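Trehalose-6-phosphate phosphatase (Neosartorya fumigata, PDB 5DXL) belongs, by name and family, to the trehalose-phosphatase branch of the HAD clan, with a core built on a mostly parallel beta sheet. Local coordinates at residues V212-R226 and V238-A252. Residues are numbered along the deposited sequence; the frame is centred on the assembly and turned at random.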
ATOM      1  N   VAL A 212       7.039  -3.825 -14.106  1.00 11.95           N
ATOM      2  CA  VAL A 212       6.413  -3.512 -12.820  1.00  9.50           C
ATOM      3  C   VAL A 212       4.995  -3.046 -13.085  1.00 11.53           C
ATOM      4  O   VAL A 212       4.785  -2.123 -13.867  1.00 13.23           O
ATOM      5  CB  VAL A 212       7.165  -2.414 -12.043  1.00 12.04           C
ATOM      6  CG1 VAL A 212       6.482  -2.151 -10.713  1.00 10.71           C
ATOM      7  CG2 VAL A 212       8.621  -2.813 -11.835  1.00 12.87           C
ATOM      8  N   LEU A 213       4.022  -3.711 -12.471  1.00  8.96           N
ATOM      9  CA  LEU A 213       2.635  -3.252 -12.530  1.00  7.63           C
ATOM     10  C   LEU A 213       2.171  -2.947 -11.125  1.00  7.27           C
ATOM     11  O   LEU A 213       2.185  -3.821 -10.249  1.00  8.34           O
ATOM     12  CB  LEU A 213       1.729  -4.302 -13.168  1.00  9.19           C
ATOM     13  CG  LEU A 213       0.221  -3.982 -13.183  1.00  9.33           C
ATOM     14  CD1 LEU A 213      -0.101  -2.713 -13.975  1.00  9.87           C
ATOM     15  CD2 LEU A 213      -0.546  -5.156 -13.781  1.00  9.26           C
ATOM     16  N   CYS A 214       1.769  -1.702 -10.910  1.00  7.30           N
ATOM     17  CA  CYS A 214       1.390  -1.238  -9.589  1.00  8.03           C
ATOM     18  C   CYS A 214       0.008  -0.628  -9.672  1.00  9.80           C
ATOM     19  O   CYS A 214      -0.198   0.316 -10.430  1.00  9.43           O
ATOM     20  CB  CYS A 214       2.411  -0.225  -9.084  1.00  9.74           C
ATOM     21  SG  CYS A 214       2.025   0.559  -7.500  1.00 11.51           S
ATOM     22  N   LEU A 215      -0.925  -1.184  -8.903  1.00  8.56           N
ATOM     23  CA  LEU A 215      -2.343  -0.826  -8.997  1.00  7.64           C
ATOM     24  C   LEU A 215      -2.925  -0.415  -7.656  1.00  8.46           C
ATOM     25  O   LEU A 215      -2.715  -1.088  -6.641  1.00  9.58           O
ATOM     26  CB  LEU A 215      -3.147  -2.011  -9.549  1.00  9.00           C
ATOM     27  CG  LEU A 215      -3.046  -2.222 -11.066  1.00 11.55           C
ATOM     28  CD1 LEU A 215      -3.188  -3.700 -11.420  1.00 13.15           C
ATOM     29  CD2 LEU A 215      -4.155  -1.423 -11.726  1.00 14.46           C
ATOM     30  N   GLY A 216      -3.691   0.672  -7.660  1.00  9.36           N
ATOM     31  CA  GLY A 216      -4.322   1.145  -6.438  1.00  9.90           C
ATOM     32  C   GLY A 216      -5.350   2.214  -6.746  1.00  9.86           C
ATOM     33  O   GLY A 216      -5.239   2.920  -7.751  1.00 10.11           O
ATOM     34  N   ASP A 217      -6.343   2.347  -5.869  1.00  9.56           N
ATOM     35  CA  ASP A 217      -7.451   3.268  -6.118  1.00 10.97           C
ATOM     36  C   ASP A 217      -7.455   4.511  -5.248  1.00 12.63           C
ATOM     37  O   ASP A 217      -8.154   5.470  -5.559  1.00 12.60           O
ATOM     38  CB  ASP A 217      -8.782   2.553  -5.904  1.00 10.50           C
ATOM     39  CG  ASP A 217      -8.991   2.152  -4.458  1.00 14.03           C
ATOM     40  OD1 ASP A 217      -8.082   1.513  -3.897  1.00 13.33           O
ATOM     41  OD2 ASP A 217     -10.060   2.461  -3.890  1.00 16.91           O
ATOM     42  N   ASP A 218      -6.713   4.497  -4.150  1.00 10.38           N
ATOM     43  CA  ASP A 218      -6.934   5.545  -3.150  1.00 12.56           C
ATOM     44  C   ASP A 218      -5.755   6.489  -2.936  1.00 16.79           C
ATOM     45  O   ASP A 218      -4.739   6.414  -3.624  1.00 14.96           O
ATOM     46  CB  ASP A 218      -7.383   4.907  -1.817  1.00 14.06           C
ATOM     47  CG  ASP A 218      -6.281   4.123  -1.085  1.00 14.87           C
ATOM     48  OD1 ASP A 218      -5.069   4.320  -1.309  1.00 14.77           O
ATOM     49  OD2 ASP A 218      -6.654   3.296  -0.229  1.00 18.56           O
ATOM     50  N   PHE A 219      -5.928   7.395  -1.978  1.00 18.58           N
ATOM     51  CA  PHE A 219      -4.953   8.442  -1.701  1.00 20.45           C
ATOM     52  C   PHE A 219      -3.628   7.856  -1.221  1.00 14.82           C
ATOM     53  O   PHE A 219      -2.565   8.346  -1.594  1.00 21.42           O
ATOM     54  CB  PHE A 219      -5.532   9.417  -0.661  1.00 18.82           C
ATOM     55  CG  PHE A 219      -4.640  10.582  -0.338  1.00 34.74           C
ATOM     56  CD1 PHE A 219      -4.640  11.715  -1.135  1.00 38.00           C
ATOM     57  CD2 PHE A 219      -3.819  10.556   0.781  1.00 35.31           C
ATOM     58  CE1 PHE A 219      -3.826  12.799  -0.832  1.00 40.58           C
ATOM     59  CE2 PHE A 219      -3.001  11.636   1.088  1.00 37.90           C
ATOM     60  CZ  PHE A 219      -3.007  12.757   0.279  1.00 38.62           C
ATOM     61  N   THR A 220      -3.692   6.799  -0.417  1.00 16.66           N
ATOM     62  CA  THR A 220      -2.487   6.153   0.093  1.00 18.91           C
ATOM     63  C   THR A 220      -1.725   5.435  -1.022  1.00 20.81           C
ATOM     64  O   THR A 220      -0.496   5.346  -0.998  1.00 20.29           O
ATOM     65  CB  THR A 220      -2.808   5.139   1.231  1.00 24.05           C
ATOM     66  OG1 THR A 220      -3.089   3.838   0.692  1.00 30.57           O
ATOM     67  CG2 THR A 220      -3.992   5.618   2.051  1.00 28.37           C
ATOM     68  N   ASP A 221      -2.458   4.922  -2.005  1.00 13.94           N
ATOM     69  CA  ASP A 221      -1.838   4.232  -3.119  1.00 13.71           C
ATOM     70  C   ASP A 221      -1.031   5.174  -4.004  1.00 11.58           C
ATOM     71  O   ASP A 221      -0.099   4.742  -4.679  1.00 11.63           O
ATOM     72  CB  ASP A 221      -2.906   3.519  -3.943  1.00 12.26           C
ATOM     73  CG  ASP A 221      -3.517   2.363  -3.198  1.00 12.91           C
ATOM     74  OD1 ASP A 221      -2.799   1.736  -2.394  1.00 14.28           O
ATOM     75  OD2 ASP A 221      -4.707   2.079  -3.431  1.00 11.13           O
ATOM     76  N   GLU A 222      -1.395   6.449  -3.992  1.00 13.31           N
ATOM     77  CA  GLU A 222      -0.646   7.476  -4.714  1.00 11.23           C
ATOM     78  C   GLU A 222       0.834   7.472  -4.332  1.00 13.66           C
ATOM     79  O   GLU A 222       1.698   7.751  -5.161  1.00 13.32           O
ATOM     80  CB  GLU A 222      -1.262   8.857  -4.466  1.00 12.17           C
ATOM     81  CG  GLU A 222      -2.645   9.021  -5.094  1.00 14.09           C
ATOM     82  CD  GLU A 222      -2.580   9.090  -6.612  1.00 17.90           C
ATOM     83  OE1 GLU A 222      -1.683   9.781  -7.138  1.00 17.34           O
ATOM     84  OE2 GLU A 222      -3.416   8.444  -7.278  1.00 14.40           O
ATOM     85  N   ASP A 223       1.133   7.119  -3.085  1.00 12.57           N
ATOM     86  CA  ASP A 223       2.522   7.129  -2.631  1.00 15.85           C
ATOM     87  C   ASP A 223       3.336   6.011  -3.296  1.00 13.59           C
ATOM     88  O   ASP A 223       4.543   6.155  -3.496  1.00 13.92           O
ATOM     89  CB  ASP A 223       2.587   7.028  -1.101  1.00 14.97           C
ATOM     90  CG  ASP A 223       2.169   8.331  -0.407  1.00 25.03           C
ATOM     91  OD1 ASP A 223       2.409   9.428  -0.972  1.00 27.07           O
ATOM     92  OD2 ASP A 223       1.600   8.256   0.706  1.00 31.02           O
HETATM   93  N   MSE A 224       2.681   4.903  -3.658  1.00 10.76           N
HETATM   94  CA  MSE A 224       3.347   3.850  -4.432  1.00 10.99           C
HETATM   95  C   MSE A 224       3.755   4.391  -5.798  1.00 11.37           C
HETATM   96  O   MSE A 224       4.870   4.135  -6.257  1.00 11.89           O
HETATM   97  CB  MSE A 224       2.445   2.623  -4.613  1.00 12.99           C
HETATM   98  CG  MSE A 224       2.084   1.941  -3.308  1.00 12.48           C
HETATM   99 SE   MSE A 224       1.371   0.144  -3.575  1.00 17.10          SE
HETATM  100  CE  MSE A 224      -0.313   0.615  -4.473  1.00 11.69           C
ATOM    101  N   PHE A 225       2.843   5.118  -6.443  1.00 12.42           N
ATOM    102  CA  PHE A 225       3.116   5.659  -7.777  1.00 11.06           C
ATOM    103  C   PHE A 225       4.265   6.666  -7.704  1.00 12.82           C
ATOM    104  O   PHE A 225       5.153   6.668  -8.559  1.00 13.56           O
ATOM    105  CB  PHE A 225       1.881   6.335  -8.385  1.00 11.48           C
ATOM    106  CG  PHE A 225       0.626   5.498  -8.351  1.00 11.50           C
ATOM    107  CD1 PHE A 225       0.666   4.120  -8.528  1.00 11.75           C
ATOM    108  CD2 PHE A 225      -0.607   6.107  -8.141  1.00 11.39           C
ATOM    109  CE1 PHE A 225      -0.506   3.358  -8.490  1.00 10.74           C
ATOM    110  CE2 PHE A 225      -1.779   5.362  -8.099  1.00  9.79           C
ATOM    111  CZ  PHE A 225      -1.736   3.985  -8.278  1.00 10.39           C
ATOM    112  N   ARG A 226       4.240   7.504  -6.670  1.00 14.19           N
ATOM    113  CA  ARG A 226       5.327   8.457  -6.424  1.00 13.77           C
ATOM    114  C   ARG A 226       6.656   7.746  -6.278  1.00 17.94           C
ATOM    115  O   ARG A 226       7.658   8.148  -6.865  1.00 19.33           O
ATOM    116  CB  ARG A 226       5.065   9.286  -5.163  1.00 17.61           C
ATOM    117  CG  ARG A 226       4.122  10.428  -5.367  1.00 22.71           C
ATOM    118  CD  ARG A 226       4.102  11.393  -4.171  1.00 24.12           C
ATOM    119  NE  ARG A 226       2.983  12.312  -4.324  1.00 28.71           N
ATOM    120  CZ  ARG A 226       1.772  12.103  -3.815  1.00 29.57           C
ATOM    121  NH1 ARG A 226       1.536  11.018  -3.090  1.00 25.85           N
ATOM    122  NH2 ARG A 226       0.799  12.982  -4.023  1.00 34.33           N
ATOM    123  N   VAL A 238       7.723   0.321 -16.363  1.00 15.11           N
ATOM    124  CA  VAL A 238       6.904   0.569 -15.176  1.00 12.66           C
ATOM    125  C   VAL A 238       5.515   1.050 -15.554  1.00 12.82           C
ATOM    126  O   VAL A 238       5.369   1.997 -16.323  1.00 13.13           O
ATOM    127  CB  VAL A 238       7.554   1.614 -14.248  1.00 15.35           C
ATOM    128  CG1 VAL A 238       6.647   1.931 -13.065  1.00 14.36           C
ATOM    129  CG2 VAL A 238       8.909   1.130 -13.770  1.00 17.72           C
ATOM    130  N   PHE A 239       4.496   0.389 -15.008  1.00 10.60           N
ATOM    131  CA  PHE A 239       3.110   0.751 -15.238  1.00  8.90           C
ATOM    132  C   PHE A 239       2.447   1.030 -13.898  1.00  8.34           C
ATOM    133  O   PHE A 239       1.969   0.103 -13.220  1.00  9.73           O
ATOM    134  CB  PHE A 239       2.365  -0.365 -15.989  1.00 11.18           C
ATOM    135  CG  PHE A 239       2.989  -0.725 -17.309  1.00 12.04           C
ATOM    136  CD1 PHE A 239       4.050  -1.616 -17.367  1.00 12.20           C
ATOM    137  CD2 PHE A 239       2.501  -0.188 -18.487  1.00 13.21           C
ATOM    138  CE1 PHE A 239       4.629  -1.952 -18.581  1.00 15.92           C
ATOM    139  CE2 PHE A 239       3.070  -0.525 -19.708  1.00 14.12           C
ATOM    140  CZ  PHE A 239       4.139  -1.409 -19.749  1.00 15.26           C
ATOM    141  N   SER A 240       2.432   2.305 -13.523  1.00  9.27           N
ATOM    142  CA  SER A 240       1.695   2.776 -12.354  1.00  8.44           C
ATOM    143  C   SER A 240       0.290   3.129 -12.808  1.00  9.26           C
ATOM    144  O   SER A 240       0.100   3.982 -13.682  1.00  9.64           O
ATOM    145  CB  SER A 240       2.369   3.987 -11.710  1.00  9.57           C
ATOM    146  OG  SER A 240       3.588   3.621 -11.070  1.00 12.96           O
ATOM    147  N   VAL A 241      -0.687   2.449 -12.221  1.00  9.16           N
ATOM    148  CA  VAL A 241      -2.055   2.512 -12.710  1.00  9.85           C
ATOM    149  C   VAL A 241      -3.016   2.777 -11.569  1.00 10.89           C
ATOM    150  O   VAL A 241      -3.101   1.987 -10.636  1.00  9.04           O
ATOM    151  CB  VAL A 241      -2.462   1.189 -13.396  1.00  8.56           C
ATOM    152  CG1 VAL A 241      -3.829   1.328 -14.067  1.00  8.62           C
ATOM    153  CG2 VAL A 241      -1.414   0.726 -14.407  1.00 10.14           C
ATOM    154  N   THR A 242      -3.738   3.890 -11.629  1.00  9.49           N
ATOM    155  CA  THR A 242      -4.779   4.142 -10.638  1.00  8.39           C
ATOM    156  C   THR A 242      -6.094   3.523 -11.088  1.00  9.42           C
ATOM    157  O   THR A 242      -6.334   3.346 -12.282  1.00 10.81           O
ATOM    158  CB  THR A 242      -4.983   5.654 -10.376  1.00  9.46           C
ATOM    159  OG1 THR A 242      -5.807   5.826  -9.216  1.00 10.66           O
ATOM    160  CG2 THR A 242      -5.637   6.363 -11.585  1.00 10.35           C
ATOM    161  N   VAL A 243      -6.927   3.156 -10.125  1.00  7.32           N
ATOM    162  CA  VAL A 243      -8.265   2.689 -10.428  1.00  9.04           C
ATOM    163  C   VAL A 243      -9.195   3.888 -10.237  1.00 12.55           C
ATOM    164  O   VAL A 243      -9.305   4.435  -9.132  1.00 13.88           O
ATOM    165  CB  VAL A 243      -8.657   1.503  -9.544  1.00 10.83           C
ATOM    166  CG1 VAL A 243     -10.088   1.064  -9.825  1.00 12.21           C
ATOM    167  CG2 VAL A 243      -7.697   0.352  -9.804  1.00 10.73           C
ATOM    168  N   GLY A 244      -9.813   4.322 -11.329  1.00 10.57           N
ATOM    169  CA  GLY A 244     -10.632   5.522 -11.312  1.00 10.59           C
ATOM    170  C   GLY A 244     -10.780   6.062 -12.721  1.00 13.26           C
ATOM    171  O   GLY A 244     -10.395   5.403 -13.699  1.00 12.75           O
ATOM    172  N   ALA A 245     -11.343   7.259 -12.826  1.00 14.08           N
ATOM    173  CA  ALA A 245     -11.672   7.828 -14.122  1.00 14.01           C
ATOM    174  C   ALA A 245     -10.472   8.455 -14.807  1.00 12.17           C
ATOM    175  O   ALA A 245      -9.471   8.795 -14.163  1.00 14.00           O
ATOM    176  CB  ALA A 245     -12.784   8.868 -13.960  1.00 15.00           C
ATOM    177  N   SER A 246     -10.584   8.621 -16.120  1.00 13.43           N
ATOM    178  CA  SER A 246      -9.560   9.305 -16.889  1.00 12.94           C
ATOM    179  C   SER A 246      -9.293  10.695 -16.345  1.00 16.77           C
ATOM    180  O   SER A 246      -8.153  11.123 -16.305  1.00 15.96           O
ATOM    181  CB  SER A 246      -9.961   9.398 -18.360  1.00 16.00           C
ATOM    182  OG  SER A 246      -8.957  10.075 -19.104  1.00 16.56           O
ATOM    183  N   SER A 247     -10.346  11.382 -15.913  1.00 16.52           N
ATOM    184  CA  SER A 247     -10.221  12.754 -15.431  1.00 16.76           C
ATOM    185  C   SER A 247      -9.610  12.853 -14.036  1.00 17.31           C
ATOM    186  O   SER A 247      -9.330  13.951 -13.567  1.00 19.41           O
ATOM    187  CB  SER A 247     -11.588  13.443 -15.438  1.00 15.33           C
ATOM    188  OG  SER A 247     -12.511  12.758 -14.608  1.00 18.68           O
ATOM    189  N   LYS A 248      -9.399  11.712 -13.380  1.00 15.51           N
ATOM    190  CA  LYS A 248      -8.828  11.701 -12.031  1.00 15.40           C
ATOM    191  C   LYS A 248      -7.376  12.164 -12.044  1.00 14.86           C
ATOM    192  O   LYS A 248      -6.550  11.667 -12.812  1.00 15.24           O
ATOM    193  CB  LYS A 248      -8.935  10.300 -11.425  1.00 14.81           C
ATOM    194  CG  LYS A 248      -8.217  10.118 -10.094  1.00 15.22           C
ATOM    195  CD  LYS A 248      -8.362   8.682  -9.607  1.00 16.08           C
ATOM    196  CE  LYS A 248      -7.573   8.430  -8.336  1.00 16.70           C
ATOM    197  NZ  LYS A 248      -7.917   7.076  -7.798  1.00 16.78           N
ATOM    198  N   GLN A 249      -7.071  13.140 -11.201  1.00 14.54           N
ATOM    199  CA  GLN A 249      -5.714  13.622 -11.055  1.00 15.12           C
ATOM    200  C   GLN A 249      -4.944  12.615 -10.203  1.00 17.50           C
ATOM    201  O   GLN A 249      -5.411  12.213  -9.136  1.00 17.61           O
ATOM    202  CB  GLN A 249      -5.720  15.008 -10.414  1.00 20.11           C
ATOM    203  CG  GLN A 249      -4.385  15.700 -10.398  1.00 24.18           C
ATOM    204  CD  GLN A 249      -4.522  17.153  -9.968  1.00 42.06           C
ATOM    205  OE1 GLN A 249      -5.358  17.889 -10.496  1.00 40.47           O
ATOM    206  NE2 GLN A 249      -3.716  17.564  -8.994  1.00 43.78           N
ATOM    207  N   THR A 250      -3.783  12.200 -10.692  1.00 13.21           N
ATOM    208  CA  THR A 250      -3.061  11.093 -10.072  1.00 12.07           C
ATOM    209  C   THR A 250      -1.568  11.148 -10.394  1.00 11.40           C
ATOM    210  O   THR A 250      -1.151  11.726 -11.403  1.00 14.78           O
ATOM    211  CB  THR A 250      -3.648   9.740 -10.544  1.00 12.83           C
ATOM    212  OG1 THR A 250      -2.955   8.648  -9.919  1.00 12.46           O
ATOM    213  CG2 THR A 250      -3.528   9.602 -12.053  1.00 12.32           C
ATOM    214  N   GLU A 251      -0.771  10.536  -9.523  1.00 13.22           N
ATOM    215  CA  GLU A 251       0.646  10.311  -9.790  1.00 12.75           C
ATOM    216  C   GLU A 251       0.881   9.134 -10.747  1.00 13.02           C
ATOM    217  O   GLU A 251       1.973   8.971 -11.281  1.00 14.79           O
ATOM    218  CB  GLU A 251       1.400  10.055  -8.482  1.00 14.56           C
ATOM    219  CG  GLU A 251       1.401  11.218  -7.502  1.00 19.17           C
ATOM    220  CD  GLU A 251       2.431  12.279  -7.849  1.00 28.58           C
ATOM    221  OE1 GLU A 251       3.394  11.970  -8.582  1.00 25.84           O
ATOM    222  OE2 GLU A 251       2.277  13.425  -7.383  1.00 33.20           O
ATOM    223  N   ALA A 252      -0.147   8.314 -10.949  1.00 11.29           N
ATOM    224  CA  ALA A 252      -0.080   7.217 -11.909  1.00  9.44           C
ATOM    225  C   ALA A 252       0.009   7.757 -13.332  1.00 13.26           C
ATOM    226  O   ALA A 252      -0.278   8.932 -13.570  1.00 14.52           O
ATOM    227  CB  ALA A 252      -1.309   6.310 -11.773  1.00  9.76           C
TER
HETATM  228  O   HOH W   1      -5.079   6.449  -6.545  1.00 14.19           O
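Strands 212-216 and 238-243 run parallel, and their backbones alternate as donor and acceptor: F239 N bonds to V212 O, C214 N to F239 O, V241 N to C214 O and V243 N to G216 O, while G216 N reaches V241 O only weakly. L213, L215, F239 and V241 share one face of this pair; L215 CD2 lies 3.5 Å from V241 CB, and L213 CD1 meets V241 CG2 at 3.7 Å. On the other face the F225 ring, from helix 222-229, packs against S240 and T242, its CD1 3.6 Å from S240 CB. A252 CB makes a CH-pi contact 3.9 Å from the F225 centroid, and D221 O lies over the opposite face, so the ring is sandwiched. The E222 chain bends at chi2 (-70°), which brings its carboxylate to the loop after strand 238-243: OE1 takes E251 N at 2.7 Å, nearly straight at 174°, and OE2 takes T250 OG1 at 2.7 Å, both through syn lone pairs. With both oxygens held, the carboxylate is fixed in rotation; T250 OG1 in turn accepts from A252 N in an ST turn. K248, fully extended, delivers NZ to D217 O at 2.8 Å from above the carbonyl plane and also to T242 OG1; a water links it to E222 OE2 and D218 O. One turn on, E251 CG lies over one face of the R226 guanidinium, and R226 NE and E251 OE2 form a salt bridge at 3.3 Å whose hydrogen bond is weak, bent to 122°; E251 also pairs with K229. D223 extends this network through R226 NH1. Strand 211-216, helix 222-229 and strand 238-243 form a beta-alpha-beta crossover of the Rossmann-like HAD core, with the acidic D217, D218 and D221 following the first strand close to D26.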